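PDB 4TUF: major extracellular endoglucanase from Xanthomonas campestris pv. campestris, which hydrolyses internal beta-1,4-glucosidic linkages in cellulose, lichenin and cereal beta-D-glucans through its family 5 glycoside hydrolase catalytic domain. Local coordinates for residues R137-G151 with A182-A194. Sequence-based numbering, arbitrary orientation.
With 2HP (dihydrogenphosphate ion), chain K.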
loop_
_atom_site.group_PDB
_atom_site.type_symbol
_atom_site.label_atom_id
_atom_site.label_comp_id
_atom_site.label_asym_id
_atom_site.label_seq_id
_atom_site.Cartn_x
_atom_site.Cartn_y
_atom_site.Cartn_z
ATOM N N ARG A 137 3.199 0.184 -17.203
ATOM C CA ARG A 137 2.869 1.139 -18.255
ATOM C C ARG A 137 1.417 1.004 -18.677
ATOM O O ARG A 137 0.774 2.002 -18.994
ATOM C CB ARG A 137 3.775 0.970 -19.475
ATOM C CG ARG A 137 5.209 1.426 -19.268
ATOM C CD ARG A 137 5.901 1.714 -20.599
ATOM N NE ARG A 137 5.911 0.538 -21.461
ATOM C CZ ARG A 137 6.851 -0.397 -21.431
ATOM N NH1 ARG A 137 7.869 -0.290 -20.584
ATOM N NH2 ARG A 137 6.774 -1.438 -22.249
ATOM N N PHE A 138 0.900 -0.224 -18.681
ATOM C CA PHE A 138 -0.494 -0.454 -19.078
ATOM C C PHE A 138 -1.445 0.290 -18.164
ATOM O O PHE A 138 -2.374 0.962 -18.610
ATOM C CB PHE A 138 -0.849 -1.943 -19.054
ATOM C CG PHE A 138 -2.295 -2.220 -19.369
ATOM C CD1 PHE A 138 -2.718 -2.352 -20.680
ATOM C CD2 PHE A 138 -3.235 -2.338 -18.355
ATOM C CE1 PHE A 138 -4.037 -2.600 -20.971
ATOM C CE2 PHE A 138 -4.562 -2.584 -18.645
ATOM C CZ PHE A 138 -4.965 -2.716 -19.954
ATOM N N VAL A 139 -1.211 0.137 -16.872
ATOM C CA VAL A 139 -2.032 0.778 -15.872
ATOM C C VAL A 139 -1.893 2.300 -15.946
ATOM O O VAL A 139 -2.886 3.032 -15.889
ATOM C CB VAL A 139 -1.659 0.268 -14.482
ATOM C CG1 VAL A 139 -2.163 1.202 -13.429
ATOM C CG2 VAL A 139 -2.216 -1.139 -14.289
ATOM N N ALA A 140 -0.664 2.774 -16.099
ATOM C CA ALA A 140 -0.426 4.207 -16.172
ATOM C C ALA A 140 -1.111 4.787 -17.402
ATOM O O ALA A 140 -1.744 5.843 -17.337
ATOM C CB ALA A 140 1.066 4.500 -16.193
ATOM N N ASN A 141 -0.997 4.076 -18.518
ATOM C CA ASN A 141 -1.595 4.518 -19.765
ATOM C C ASN A 141 -3.113 4.610 -19.681
ATOM O O ASN A 141 -3.725 5.540 -20.203
ATOM C CB ASN A 141 -1.197 3.577 -20.892
ATOM C CG ASN A 141 -1.583 4.109 -22.245
ATOM O OD1 ASN A 141 -1.732 5.317 -22.428
ATOM N ND2 ASN A 141 -1.742 3.212 -23.209
ATOM N N ARG A 142 -3.722 3.649 -19.001
ATOM C CA ARG A 142 -5.172 3.567 -18.953
ATOM C C ARG A 142 -5.805 4.645 -18.076
ATOM O O ARG A 142 -6.796 5.257 -18.460
ATOM C CB ARG A 142 -5.593 2.188 -18.462
ATOM C CG ARG A 142 -7.033 1.863 -18.724
ATOM C CD ARG A 142 -7.336 0.447 -18.312
ATOM N NE ARG A 142 -8.681 0.054 -18.713
ATOM C CZ ARG A 142 -8.963 -0.517 -19.875
ATOM N NH1 ARG A 142 -7.990 -0.758 -20.737
ATOM N NH2 ARG A 142 -10.209 -0.851 -20.169
ATOM N N TYR A 143 -5.220 4.890 -16.908
ATOM C CA TYR A 143 -5.856 5.753 -15.913
ATOM C C TYR A 143 -5.202 7.125 -15.754
ATOM O O TYR A 143 -5.523 7.854 -14.819
ATOM C CB TYR A 143 -5.885 5.031 -14.560
ATOM C CG TYR A 143 -6.568 3.682 -14.650
ATOM C CD1 TYR A 143 -7.922 3.590 -14.949
ATOM C CD2 TYR A 143 -5.859 2.500 -14.459
ATOM C CE1 TYR A 143 -8.549 2.364 -15.047
ATOM C CE2 TYR A 143 -6.483 1.269 -14.556
ATOM C CZ TYR A 143 -7.826 1.208 -14.849
ATOM O OH TYR A 143 -8.461 -0.011 -14.948
ATOM N N LYS A 144 -4.311 7.491 -16.673
ATOM C CA LYS A 144 -3.551 8.735 -16.536
ATOM C C LYS A 144 -4.420 9.991 -16.596
ATOM O O LYS A 144 -3.975 11.070 -16.209
ATOM C CB LYS A 144 -2.466 8.822 -17.610
ATOM C CG LYS A 144 -2.967 9.175 -18.998
ATOM C CD LYS A 144 -1.822 9.157 -20.006
ATOM C CE LYS A 144 -2.342 9.190 -21.434
ATOM N NZ LYS A 144 -3.432 8.191 -21.653
ATOM N N ASN A 145 -5.650 9.848 -17.080
ATOM C CA ASN A 145 -6.554 10.986 -17.210
ATOM C C ASN A 145 -7.609 11.011 -16.116
ATOM O O ASN A 145 -8.452 11.905 -16.087
ATOM C CB ASN A 145 -7.234 10.980 -18.581
ATOM C CG ASN A 145 -6.275 11.315 -19.713
ATOM O OD1 ASN A 145 -5.457 12.231 -19.599
ATOM N ND2 ASN A 145 -6.368 10.568 -20.811
ATOM N N VAL A 146 -7.566 10.019 -15.230
ATOM C CA VAL A 146 -8.451 9.976 -14.071
ATOM C C VAL A 146 -7.835 10.796 -12.933
ATOM O O VAL A 146 -6.928 10.323 -12.250
ATOM C CB VAL A 146 -8.703 8.526 -13.600
ATOM C CG1 VAL A 146 -9.672 8.509 -12.438
ATOM C CG2 VAL A 146 -9.233 7.679 -14.741
ATOM N N PRO A 147 -8.334 12.028 -12.727
ATOM C CA PRO A 147 -7.685 13.046 -11.889
ATOM C C PRO A 147 -7.323 12.580 -10.488
ATOM O O PRO A 147 -6.262 12.965 -9.998
ATOM C CB PRO A 147 -8.732 14.162 -11.816
ATOM C CG PRO A 147 -9.544 13.991 -13.031
ATOM C CD PRO A 147 -9.618 12.508 -13.263
ATOM N N TYR A 148 -8.172 11.771 -9.859
ATOM C CA TYR A 148 -7.942 11.387 -8.468
ATOM C C TYR A 148 -7.092 10.128 -8.310
ATOM O O TYR A 148 -6.864 9.667 -7.190
ATOM C CB TYR A 148 -9.276 11.212 -7.739
ATOM C CG TYR A 148 -9.821 12.527 -7.236
ATOM C CD1 TYR A 148 -9.363 13.077 -6.045
ATOM C CD2 TYR A 148 -10.771 13.235 -7.963
ATOM C CE1 TYR A 148 -9.839 14.288 -5.589
ATOM C CE2 TYR A 148 -11.258 14.449 -7.511
ATOM C CZ TYR A 148 -10.785 14.969 -6.324
ATOM O OH TYR A 148 -11.261 16.172 -5.868
ATOM N N VAL A 149 -6.616 9.574 -9.420
ATOM C CA VAL A 149 -5.646 8.493 -9.332
ATOM C C VAL A 149 -4.272 9.094 -9.061
ATOM O O VAL A 149 -3.734 9.866 -9.860
ATOM C CB VAL A 149 -5.613 7.633 -10.590
ATOM C CG1 VAL A 149 -4.493 6.608 -10.496
ATOM C CG2 VAL A 149 -6.937 6.942 -10.760
ATOM N N LEU A 150 -3.719 8.723 -7.915
ATOM C CA LEU A 150 -2.543 9.360 -7.348
ATOM C C LEU A 150 -1.242 8.961 -8.037
ATOM O O LEU A 150 -0.357 9.792 -8.237
ATOM C CB LEU A 150 -2.464 9.014 -5.864
ATOM C CG LEU A 150 -1.978 10.094 -4.912
ATOM C CD1 LEU A 150 -2.932 11.275 -4.926
ATOM C CD2 LEU A 150 -1.877 9.499 -3.531
ATOM N N GLY A 151 -1.124 7.683 -8.382
ATOM C CA GLY A 151 0.117 7.161 -8.923
ATOM C C GLY A 151 0.208 5.665 -8.709
ATOM O O GLY A 151 -0.811 5.000 -8.577
ATOM N N ALA A 182 10.841 5.106 -14.462
ATOM C CA ALA A 182 10.997 5.660 -15.803
ATOM C C ALA A 182 9.845 5.254 -16.720
ATOM O O ALA A 182 9.338 6.075 -17.485
ATOM C CB ALA A 182 12.327 5.220 -16.400
ATOM N N ALA A 183 9.437 3.989 -16.638
ATOM C CA ALA A 183 8.342 3.471 -17.449
ATOM C C ALA A 183 7.034 4.201 -17.159
ATOM O O ALA A 183 6.356 4.664 -18.078
ATOM C CB ALA A 183 8.173 1.976 -17.219
ATOM N N VAL A 184 6.685 4.305 -15.879
ATOM C CA VAL A 184 5.444 4.958 -15.483
ATOM C C VAL A 184 5.431 6.445 -15.845
ATOM O O VAL A 184 4.442 6.944 -16.378
ATOM C CB VAL A 184 5.186 4.798 -13.973
ATOM C CG1 VAL A 184 4.020 5.670 -13.532
ATOM C CG2 VAL A 184 4.915 3.344 -13.638
ATOM N N LEU A 185 6.528 7.151 -15.578
ATOM C CA LEU A 185 6.555 8.601 -15.788
ATOM C C LEU A 185 6.630 8.976 -17.269
ATOM O O LEU A 185 6.312 10.101 -17.653
ATOM C CB LEU A 185 7.724 9.234 -15.028
ATOM C CG LEU A 185 7.627 9.260 -13.498
ATOM C CD1 LEU A 185 8.808 10.013 -12.890
ATOM C CD2 LEU A 185 6.308 9.871 -13.039
ATOM N N ALA A 186 7.047 8.037 -18.105
ATOM C CA ALA A 186 7.085 8.288 -19.540
ATOM C C ALA A 186 5.670 8.391 -20.082
ATOM O O ALA A 186 5.432 9.037 -21.101
ATOM C CB ALA A 186 7.850 7.188 -20.256
ATOM N N VAL A 187 4.735 7.745 -19.390
ATOM C CA VAL A 187 3.353 7.661 -19.844
ATOM C C VAL A 187 2.448 8.560 -19.017
ATOM O O VAL A 187 1.525 9.178 -19.541
ATOM C CB VAL A 187 2.822 6.221 -19.768
ATOM C CG1 VAL A 187 1.463 6.138 -20.406
ATOM C CG2 VAL A 187 3.770 5.273 -20.463
ATOM N N ALA A 188 2.717 8.612 -17.717
ATOM C CA ALA A 188 1.937 9.420 -16.781
ATOM C C ALA A 188 2.872 10.292 -15.948
ATOM O O ALA A 188 3.169 9.967 -14.802
ATOM C CB ALA A 188 1.093 8.526 -15.883
ATOM N N PRO A 189 3.354 11.401 -16.529
ATOM C CA PRO A 189 4.390 12.207 -15.867
ATOM C C PRO A 189 3.891 12.986 -14.645
ATOM O O PRO A 189 4.711 13.551 -13.918
ATOM C CB PRO A 189 4.852 13.161 -16.975
ATOM C CG PRO A 189 3.728 13.205 -17.944
ATOM C CD PRO A 189 3.078 11.863 -17.901
ATOM N N LYS A 190 2.580 13.000 -14.418
ATOM C CA LYS A 190 2.003 13.681 -13.263
ATOM C C LYS A 190 1.646 12.708 -12.135
ATOM O O LYS A 190 1.016 13.091 -11.147
ATOM C CB LYS A 190 0.761 14.470 -13.686
ATOM C CG LYS A 190 1.083 15.714 -14.498
ATOM C CD LYS A 190 -0.141 16.302 -15.169
ATOM C CE LYS A 190 -1.230 16.595 -14.157
ATOM N NZ LYS A 190 -2.386 17.319 -14.770
ATOM N N TRP A 191 2.051 11.450 -12.284
ATOM C CA TRP A 191 1.812 10.447 -11.255
ATOM C C TRP A 191 2.951 10.372 -10.247
ATOM O O TRP A 191 4.109 10.583 -10.596
ATOM C CB TRP A 191 1.613 9.069 -11.881
ATOM C CG TRP A 191 0.220 8.806 -12.351
ATOM C CD1 TRP A 191 -0.748 9.729 -12.617
ATOM C CD2 TRP A 191 -0.366 7.524 -12.599
ATOM N NE1 TRP A 191 -1.903 9.100 -13.023
ATOM C CE2 TRP A 191 -1.693 7.746 -13.019
ATOM C CE3 TRP A 191 0.102 6.209 -12.507
ATOM C CZ2 TRP A 191 -2.555 6.699 -13.351
ATOM C CZ3 TRP A 191 -0.756 5.172 -12.833
ATOM C CH2 TRP A 191 -2.067 5.423 -13.250
ATOM N N LEU A 192 2.614 10.056 -9.002
ATOM C CA LEU A 192 3.622 9.778 -7.988
ATOM C C LEU A 192 4.100 8.332 -8.082
ATOM O O LEU A 192 3.349 7.432 -8.466
ATOM C CB LEU A 192 3.073 10.047 -6.589
ATOM C CG LEU A 192 2.520 11.436 -6.291
ATOM C CD1 LEU A 192 2.024 11.487 -4.859
ATOM C CD2 LEU A 192 3.570 12.502 -6.534
ATOM N N ILE A 193 5.357 8.115 -7.721
ATOM C CA ILE A 193 5.932 6.780 -7.700
ATOM C C ILE A 193 6.173 6.358 -6.260
ATOM O O ILE A 193 6.982 6.964 -5.557
ATOM C CB ILE A 193 7.252 6.734 -8.486
ATOM C CG1 ILE A 193 7.047 7.294 -9.898
ATOM C CG2 ILE A 193 7.795 5.313 -8.549
ATOM C CD1 ILE A 193 6.143 6.442 -10.756
ATOM N N ALA A 194 5.456 5.338 -5.803
ATOM C CA ALA A 194 5.666 4.851 -4.442
ATOM C C ALA A 194 6.660 3.699 -4.443
ATOM O O ALA A 194 6.516 2.741 -5.206
ATOM C CB ALA A 194 4.356 4.425 -3.805
HETATM P P 2HP K . -2.118 -6.887 -20.256
HETATM O O1 2HP K . -3.474 -6.389 -20.698
HETATM O O2 2HP K . -2.213 -7.487 -18.874
HETATM O O3 2HP K . -1.634 -7.938 -21.227
HETATM O O4 2HP K . -1.146 -5.733 -20.215
HETATM O O HOH W 1 -4.048 10.846 -12.183
#
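The indole of W191 packs between helix 137-143 and strand 149-151. One face of the ring takes V149 CG1 and G151 CA, both offset toward the rim. The opposite face takes A188 CB, from its own segment. V149 CG1 lies 3.5 Å from W191 CZ2. The carbonyl O of Y143 meets the ring edge in plane, and A140 CB reaches W191 CZ3 at 3.9 Å. With CG beside the backbone N (chi1 -84°), W191 turns its ring back over G151. NE1 of the buried W191 donates to a water 2.9 Å away, which in turn donates to V146 O.

Next to W191 along the chain, the two strands pair. L192 N gives a nearly straight bond (177°) to L150 O, 3.1 Å long. The strands are parallel neighbours in the TIM barrel, joined by helix 173-187 in a beta-alpha-beta crossover. Helices 137-143 and 182-187 run side by side on the outside of this barrel, their axes 8.6 Å apart at 20°. A140, on helix 137-143, turns its CB to V184, V187 and A188. With CG1 anti to its backbone N, V187 sets that methyl against the backbone of N141, 3.5 Å from N141 CA.

The outer margin is looser and more polar, with R137, N141 and K144 exposed. R137 lays its CG beside A183 CB. K144 passes its CD by V187 O, then bends at chi4 so that NZ donates a hydrogen bond to N141 O within its own segment.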